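Local coordinates for protein alkaline phosphatase D (PDB 2YEQ) that hydrolyses phosphate esters, acting as a phosphodiesterase with iron and calcium in its active site, at residues A[215-220]-A[233-238]; A[220-223]-A[227-230]; A[375-380]-A[450-455]. All coordinates share one frame; numbering follows the deposited sequence.

Contact 1 of 3, residues A[215-220]-A[233-238]; sequences NNYANK and LRRAAA. With CA (calcium ion), chain B; PE5 (3,6,9,12,15,18,21,24-octaoxahexacosan-1-ol), chain C.
Two cationic side chains, R235 on helix 228-245 and K220 on the loop, converge on one neutral acceptor, the carboxamide oxygen of N219, and reach it from opposite faces of the amide. R235 NH1 donates to N219 OD1 at 3.1 Å, while K220 NZ donates to that same OD1 at 2.9 Å. With chi1 at -166°, CG anti to the backbone N, the amide of N219 swings back toward the helix although its CB points away; the amide and guanidinium planes are only 9° apart, yet OD1 sits out of the guanidinium plane. R235 NH1 also makes a weak, bent bond of 2.8 Å to the backbone N219 O. At the guanidinium edge, water 1 accepts from R235 NH2 and donates to N219 OD1; NH2 also bonds to P257 O. K220 CG lies over one guanidinium face, toward its rim, 3.7 Å from R235 NH1. Y217 CE1 touches R235 CD at 4.1 Å, the phenol itself bonding to Y239, while N215 and N216, at the start of 215-220, bind calcium through OD1. With K220 NZ and R235 NH2 just 4.2 Å apart, the electron-rich amide oxygen probably offsets part of their mutual repulsion.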
# COMPACT_ATOMS: atom_id res chain seq x y z
N ASN A 215 -11.82 9.20 -2.13
CA ASN A 215 -12.51 8.08 -1.49
C ASN A 215 -13.46 7.29 -2.40
O ASN A 215 -14.38 7.86 -3.04
CB ASN A 215 -13.33 8.56 -0.29
CG ASN A 215 -13.84 7.41 0.57
OD1 ASN A 215 -13.04 6.56 1.02
ND2 ASN A 215 -15.16 7.37 0.81
N ASN A 216 -13.25 5.97 -2.42
CA ASN A 216 -14.12 4.99 -3.07
C ASN A 216 -14.42 5.24 -4.54
O ASN A 216 -15.50 4.87 -5.03
CB ASN A 216 -15.43 4.83 -2.29
CG ASN A 216 -15.27 3.97 -1.01
OD1 ASN A 216 -14.27 4.08 -0.33
ND2 ASN A 216 -16.27 3.14 -0.69
N TYR A 217 -13.46 5.81 -5.25
CA TYR A 217 -13.57 5.91 -6.67
C TYR A 217 -13.55 4.53 -7.31
O TYR A 217 -12.99 3.56 -6.77
CB TYR A 217 -12.52 6.84 -7.27
CG TYR A 217 -11.16 6.33 -7.69
CD1 TYR A 217 -10.94 5.85 -8.96
CD2 TYR A 217 -10.06 6.40 -6.81
CE1 TYR A 217 -9.69 5.46 -9.37
CE2 TYR A 217 -8.79 6.00 -7.21
CZ TYR A 217 -8.60 5.53 -8.46
OH TYR A 217 -7.35 5.13 -8.87
N ALA A 218 -14.15 4.46 -8.50
CA ALA A 218 -14.19 3.21 -9.26
C ALA A 218 -13.95 3.52 -10.73
O ALA A 218 -14.87 3.99 -11.42
CB ALA A 218 -15.56 2.52 -9.04
N ASN A 219 -12.72 3.26 -11.21
CA ASN A 219 -12.30 3.63 -12.55
C ASN A 219 -12.49 5.17 -12.74
O ASN A 219 -11.70 5.97 -12.17
CB ASN A 219 -13.02 2.77 -13.61
CG ASN A 219 -12.39 2.86 -14.97
OD1 ASN A 219 -11.66 3.82 -15.31
ND2 ASN A 219 -12.66 1.84 -15.79
N LYS A 220 -13.53 5.59 -13.47
CA LYS A 220 -13.74 7.02 -13.70
C LYS A 220 -15.01 7.53 -13.06
O LYS A 220 -15.46 8.64 -13.34
CB LYS A 220 -13.66 7.31 -15.19
CG LYS A 220 -12.20 7.19 -15.65
CD LYS A 220 -12.06 7.25 -17.14
CE LYS A 220 -10.98 6.34 -17.65
NZ LYS A 220 -11.49 4.95 -17.99
N LEU A 233 -10.36 14.58 -14.90
CA LEU A 233 -9.29 15.57 -14.80
C LEU A 233 -8.57 15.39 -13.46
O LEU A 233 -7.36 15.47 -13.38
CB LEU A 233 -9.88 16.97 -14.91
CG LEU A 233 -10.41 17.32 -16.31
CD1 LEU A 233 -11.18 18.65 -16.24
CD2 LEU A 233 -9.24 17.39 -17.28
N ARG A 234 -9.33 15.15 -12.42
CA ARG A 234 -8.77 14.92 -11.11
C ARG A 234 -7.87 13.67 -11.06
O ARG A 234 -6.78 13.68 -10.48
CB ARG A 234 -9.89 14.81 -10.12
CG ARG A 234 -9.48 14.95 -8.73
CD ARG A 234 -10.66 14.90 -7.85
NE ARG A 234 -10.25 14.99 -6.47
CZ ARG A 234 -11.07 15.02 -5.44
NH1 ARG A 234 -12.38 15.00 -5.60
NH2 ARG A 234 -10.55 15.09 -4.23
N ARG A 235 -8.29 12.59 -11.73
CA ARG A 235 -7.49 11.39 -11.78
C ARG A 235 -6.18 11.60 -12.52
O ARG A 235 -5.14 11.09 -12.10
CB ARG A 235 -8.27 10.21 -12.39
CG ARG A 235 -7.67 8.86 -12.03
CD ARG A 235 -8.51 7.70 -12.55
NE ARG A 235 -8.09 7.22 -13.86
CZ ARG A 235 -8.55 6.11 -14.43
NH1 ARG A 235 -9.49 5.41 -13.82
NH2 ARG A 235 -8.10 5.73 -15.61
N ALA A 236 -6.21 12.35 -13.61
CA ALA A 236 -5.00 12.70 -14.32
C ALA A 236 -4.00 13.48 -13.43
O ALA A 236 -2.80 13.19 -13.46
CB ALA A 236 -5.31 13.50 -15.64
N ALA A 237 -4.49 14.45 -12.68
CA ALA A 237 -3.67 15.24 -11.76
C ALA A 237 -3.08 14.35 -10.64
O ALA A 237 -1.89 14.42 -10.35
CB ALA A 237 -4.49 16.34 -11.15
N ALA A 238 -3.93 13.52 -10.03
CA ALA A 238 -3.53 12.60 -8.95
C ALA A 238 -2.51 11.58 -9.40
O ALA A 238 -1.54 11.32 -8.70
CB ALA A 238 -4.76 11.89 -8.39
CA CA B . -12.35 4.31 1.02
O1 PE5 C . -14.70 3.93 -18.22
C1 PE5 C . -14.22 3.03 -19.21
C2 PE5 C . -13.94 3.74 -20.52
O2 PE5 C . -12.56 4.11 -20.61
C3 PE5 C . -12.18 4.83 -21.81
C4 PE5 C . -12.86 6.20 -21.92
O3 PE5 C . -11.93 7.29 -21.99
C5 PE5 C . -12.58 8.58 -22.03
C6 PE5 C . -12.88 9.10 -20.62
O4 PE5 C . -14.28 9.35 -20.41
C7 PE5 C . -14.87 8.59 -19.34
C8 PE5 C . -16.18 9.21 -18.92
O HOH W 1 -9.03 3.06 -16.62
O HOH W 2 -13.43 3.97 2.95
O HOH W 3 -12.12 1.99 0.64

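Contact 2 of 3, residues A[220-223]-A[227-230]; sequences KIPE and SVEA. With PE5 (3,6,9,12,15,18,21,24-octaoxahexacosan-1-ol), chain C; PE5 (3,6,9,12,15,18,21,24-octaoxahexacosan-1-ol), chain D.
The N-capped start of helix 228-245 packs against the loop that leads into it, V228 pressing both methyls against K220 and P222. V228 straddles the backbone carbonyl of K220: CG1 lies 3.5 Å from K220 O and CG2 3.6 Å from the same oxygen. A chi1 of 164° turns CG1 toward the polyether chain, whose C8 it meets at 3.4 Å, and CG2 toward the proline, 4.0 Å from P222 CD. K220 O therefore ends up among carbon atoms and has no polar partner in the model, which probably carries some cost in desolvation. The P222 ring runs at about a right angle to the valine side chain and sets CG 3.7 Å from the carbonyl oxygen S227 O.

S227 is the N-cap of the helix. Its OG accepts from A230 N at 3.1 Å along an almost straight N-H...O line of 175°, which satisfies an amide of the first turn that has no earlier helical carbonyl to bond. The three residues between the two segments turn the chain back, and this is what places P222 beside S227.

Farther along the same helix, V232 touches K220 and F231 touches P222, so these two loop residues also pack on the helix past V228. P222 meets E214 as well. The CB of I221 points away from 227-230 and its side chain touches D284, while its CA is the atom that comes near V228. The aliphatic part of K220 runs past the polyether, CD lying 3.8 Å from its C7, and the ammonium NZ donates to ether O2.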
# COMPACT_ATOMS: atom_id res chain seq x y z
N LYS A 220 -13.53 5.59 -13.47
CA LYS A 220 -13.74 7.02 -13.70
C LYS A 220 -15.01 7.53 -13.06
O LYS A 220 -15.46 8.64 -13.34
CB LYS A 220 -13.66 7.31 -15.19
CG LYS A 220 -12.20 7.19 -15.65
CD LYS A 220 -12.06 7.25 -17.14
CE LYS A 220 -10.98 6.34 -17.65
NZ LYS A 220 -11.49 4.95 -17.99
N ILE A 221 -15.56 6.74 -12.15
CA ILE A 221 -16.73 7.10 -11.39
C ILE A 221 -16.38 7.49 -9.95
O ILE A 221 -15.97 6.62 -9.15
CB ILE A 221 -17.74 5.94 -11.34
CG1 ILE A 221 -18.08 5.45 -12.75
CG2 ILE A 221 -18.98 6.36 -10.61
CD1 ILE A 221 -18.97 4.20 -12.73
N PRO A 222 -16.58 8.76 -9.59
CA PRO A 222 -16.38 9.17 -8.20
C PRO A 222 -17.54 8.80 -7.32
O PRO A 222 -18.64 8.50 -7.81
CB PRO A 222 -16.26 10.71 -8.29
CG PRO A 222 -17.20 11.05 -9.43
CD PRO A 222 -17.03 9.90 -10.43
N GLU A 223 -17.31 8.84 -6.02
CA GLU A 223 -18.32 8.57 -5.04
C GLU A 223 -19.41 9.65 -4.99
O GLU A 223 -19.21 10.79 -5.45
CB GLU A 223 -17.68 8.46 -3.64
CG GLU A 223 -17.06 9.75 -3.08
CD GLU A 223 -16.71 9.66 -1.59
OE1 GLU A 223 -17.07 8.63 -0.97
OE2 GLU A 223 -16.08 10.61 -1.04
N SER A 227 -19.39 14.48 -10.38
CA SER A 227 -19.22 14.56 -11.82
C SER A 227 -18.07 13.71 -12.33
O SER A 227 -16.92 13.88 -11.87
CB SER A 227 -19.01 16.00 -12.24
OG SER A 227 -18.36 16.11 -13.47
N VAL A 228 -18.37 12.85 -13.31
CA VAL A 228 -17.38 12.03 -13.98
C VAL A 228 -16.39 12.91 -14.76
O VAL A 228 -15.15 12.72 -14.72
CB VAL A 228 -18.06 10.99 -14.91
CG1 VAL A 228 -17.05 10.41 -15.90
CG2 VAL A 228 -18.76 9.89 -14.08
N GLU A 229 -16.91 13.88 -15.50
CA GLU A 229 -16.02 14.74 -16.27
C GLU A 229 -14.95 15.42 -15.40
O GLU A 229 -13.77 15.46 -15.75
CB GLU A 229 -16.87 15.80 -17.01
CG GLU A 229 -16.08 16.70 -17.90
CD GLU A 229 -17.00 17.70 -18.63
OE1 GLU A 229 -17.75 18.47 -17.97
OE2 GLU A 229 -16.96 17.69 -19.86
N ALA A 230 -15.36 15.99 -14.28
CA ALA A 230 -14.40 16.65 -13.37
C ALA A 230 -13.47 15.58 -12.75
O ALA A 230 -12.31 15.84 -12.52
CB ALA A 230 -15.12 17.39 -12.24
O1 PE5 C . -14.70 3.93 -18.22
C1 PE5 C . -14.22 3.03 -19.21
C2 PE5 C . -13.94 3.74 -20.52
O2 PE5 C . -12.56 4.11 -20.61
C3 PE5 C . -12.18 4.83 -21.81
C4 PE5 C . -12.86 6.20 -21.92
O3 PE5 C . -11.93 7.29 -21.99
C5 PE5 C . -12.58 8.58 -22.03
C6 PE5 C . -12.88 9.10 -20.62
O4 PE5 C . -14.28 9.35 -20.41
C7 PE5 C . -14.87 8.59 -19.34
C8 PE5 C . -16.18 9.21 -18.92
C48 PE5 D . -20.89 6.49 -3.21
C50 PE5 D . -22.40 6.34 -2.94
O1 PE5 D . -23.13 6.08 -4.16
C1 PE5 D . -23.85 7.21 -4.65

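Contact 3 of 3, residues A[375-380]-A[450-455]. With CA (calcium ion), chain E; PE5 (3,6,9,12,15,18,21,24-octaoxahexacosan-1-ol), chain H.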
# COMPACT_ATOMS: atom_id res chain seq x y z
N VAL A 375 -0.61 -16.45 -1.47
CA VAL A 375 -0.75 -15.56 -0.35
C VAL A 375 -1.25 -14.20 -0.85
O VAL A 375 -0.75 -13.69 -1.84
CB VAL A 375 0.60 -15.38 0.39
CG1 VAL A 375 0.50 -14.28 1.43
CG2 VAL A 375 1.05 -16.76 1.01
N VAL A 376 -2.21 -13.64 -0.14
CA VAL A 376 -2.80 -12.35 -0.49
C VAL A 376 -2.46 -11.38 0.61
O VAL A 376 -2.71 -11.66 1.77
CB VAL A 376 -4.34 -12.45 -0.64
CG1 VAL A 376 -4.94 -11.08 -1.04
CG2 VAL A 376 -4.67 -13.52 -1.71
N LEU A 377 -1.88 -10.24 0.23
CA LEU A 377 -1.61 -9.11 1.10
C LEU A 377 -2.60 -7.99 0.81
O LEU A 377 -2.86 -7.68 -0.36
CB LEU A 377 -0.19 -8.59 0.85
CG LEU A 377 0.95 -9.59 0.64
CD1 LEU A 377 2.26 -8.84 0.38
CD2 LEU A 377 1.06 -10.54 1.83
N THR A 378 -3.09 -7.36 1.86
CA THR A 378 -4.22 -6.45 1.81
C THR A 378 -4.05 -5.27 2.78
O THR A 378 -3.43 -5.42 3.82
CB THR A 378 -5.48 -7.20 2.25
OG1 THR A 378 -5.64 -8.34 1.41
CG2 THR A 378 -6.69 -6.33 2.22
N GLY A 379 -4.63 -4.11 2.45
CA GLY A 379 -4.75 -3.02 3.39
C GLY A 379 -6.20 -2.59 3.52
O GLY A 379 -7.08 -3.41 3.75
N ASP A 380 -6.42 -1.28 3.43
CA ASP A 380 -7.75 -0.63 3.30
C ASP A 380 -8.62 -0.58 4.53
O ASP A 380 -9.26 0.45 4.80
CB ASP A 380 -8.55 -1.18 2.09
CG ASP A 380 -9.87 -0.42 1.86
OD1 ASP A 380 -9.83 0.79 1.46
OD2 ASP A 380 -10.93 -1.03 2.12
N HIS A 450 9.19 -23.58 2.34
CA HIS A 450 8.11 -24.42 2.87
C HIS A 450 7.28 -23.76 3.94
O HIS A 450 6.36 -24.36 4.49
CB HIS A 450 8.69 -25.74 3.40
CG HIS A 450 9.46 -26.49 2.36
ND1 HIS A 450 8.97 -26.73 1.09
CD2 HIS A 450 10.72 -26.99 2.37
CE1 HIS A 450 9.88 -27.36 0.38
NE2 HIS A 450 10.95 -27.54 1.13
N GLN A 451 7.59 -22.50 4.22
CA GLN A 451 6.89 -21.79 5.25
C GLN A 451 6.79 -20.27 5.03
O GLN A 451 7.78 -19.62 4.68
CB GLN A 451 7.60 -22.04 6.54
CG GLN A 451 6.90 -21.53 7.71
CD GLN A 451 7.65 -21.85 8.98
OE1 GLN A 451 7.66 -23.00 9.45
NE2 GLN A 451 8.31 -20.83 9.54
N TRP A 452 5.61 -19.72 5.30
CA TRP A 452 5.38 -18.27 5.27
C TRP A 452 5.03 -17.85 6.66
O TRP A 452 4.06 -18.34 7.24
CB TRP A 452 4.22 -17.92 4.33
CG TRP A 452 4.05 -16.43 4.09
CD1 TRP A 452 3.67 -15.49 4.98
CD2 TRP A 452 4.29 -15.76 2.86
NE1 TRP A 452 3.67 -14.24 4.39
CE2 TRP A 452 4.03 -14.39 3.08
CE3 TRP A 452 4.73 -16.17 1.61
CZ2 TRP A 452 4.18 -13.43 2.08
CZ3 TRP A 452 4.85 -15.20 0.59
CH2 TRP A 452 4.59 -13.86 0.85
N LYS A 453 5.78 -16.91 7.21
CA LYS A 453 5.45 -16.35 8.50
C LYS A 453 5.10 -14.86 8.38
O LYS A 453 5.81 -14.12 7.70
CB LYS A 453 6.62 -16.50 9.47
CG LYS A 453 6.38 -15.83 10.81
CD LYS A 453 7.15 -16.50 11.95
CE LYS A 453 8.60 -16.47 11.74
NZ LYS A 453 9.40 -16.86 12.99
N ALA A 454 4.02 -14.47 9.05
CA ALA A 454 3.57 -13.10 9.13
C ALA A 454 3.58 -12.68 10.58
O ALA A 454 2.92 -13.31 11.40
CB ALA A 454 2.14 -12.96 8.55
N ASP A 455 4.32 -11.61 10.87
CA ASP A 455 4.30 -10.95 12.17
C ASP A 455 3.54 -9.63 12.11
O ASP A 455 3.87 -8.77 11.28
CB ASP A 455 5.74 -10.64 12.61
CG ASP A 455 6.63 -11.91 12.75
OD1 ASP A 455 6.11 -12.98 13.11
OD2 ASP A 455 7.85 -11.81 12.48
CA CA E . -8.56 2.70 0.93
C48 PE5 H . 10.64 -13.11 13.00
C50 PE5 H . 11.73 -14.17 13.04
O1 PE5 H . 11.32 -15.30 12.27
C1 PE5 H . 12.33 -15.91 11.47
C2 PE5 H . 11.73 -16.86 10.43
O2 PE5 H . 11.68 -18.19 10.93
C3 PE5 H . 10.75 -19.09 10.33
C4 PE5 H . 10.65 -20.35 11.20
O3 PE5 H . 9.38 -20.43 11.88
C5 PE5 H . 9.53 -20.29 13.29
C6 PE5 H . 8.24 -20.37 14.07
O4 PE5 H . 8.39 -19.68 15.31
C7 PE5 H . 7.88 -18.35 15.27
C8 PE5 H . 8.33 -17.49 16.43
O5 PE5 H . 8.41 -16.13 16.00
C9 PE5 H . 7.24 -15.40 16.38
O HOH W 4 -6.28 1.60 1.39
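V375 lays both methyls on one face of the W452 indole. Its CG1 stands 4.0 Å from the centroid of the six-membered ring and 19° off the normal, a CH-pi contact, while CG2 rests 3.8 Å from W452 CE3. L377 adds CD2, which comes in obliquely to 4.3 Å from W452 CZ2. A chi1 of -171° swings the indole of W452 to the far side of CB from its own amide nitrogen, sending the ring toward strand 374-378 of the other sheet. Around this first shell, the F405 ring meets the indole with nearly parallel planes, W325 meets it edge-to-face, and V327 touches it. V375 is held in line by backbone hydrogen bonds to N326 and L328. Were W452 an alanine, V375 and L377 would probably lose their aromatic partner, with a gap opened between the two sheets. On the other side of strand 451-459, K453 and Q451 grip a bound polyether instead. Past the end of strand 374-378, D380 OD1 binds calcium at 2.4 Å. Two beta-sheets packed face to face, with metal ligands on the loops at their strand ends, are typical of the calcineurin-like metallophosphoesterase fold.

Contacts 1 and 2 are neighbours, their centres 7 Å apart: they share K220 and helix 228-245, and both meet the same polyether. A probable hydrogen bond of 2.9 Å from N215 ND2 to E223 OE1 also ties calcium-binding N215 to E223, later in the same loop. Contact 3 lies across the centre of the chain, about 29 Å from contact 1 and 34 Å from contact 2 between centres, yet its nearest atoms come within about 6 Å of contact 1. Metal ligands bridge that interval: D210 binds the calcium of N215 and N216 and also the calcium of D380, whose other ligands include D151, itself an iron ligand.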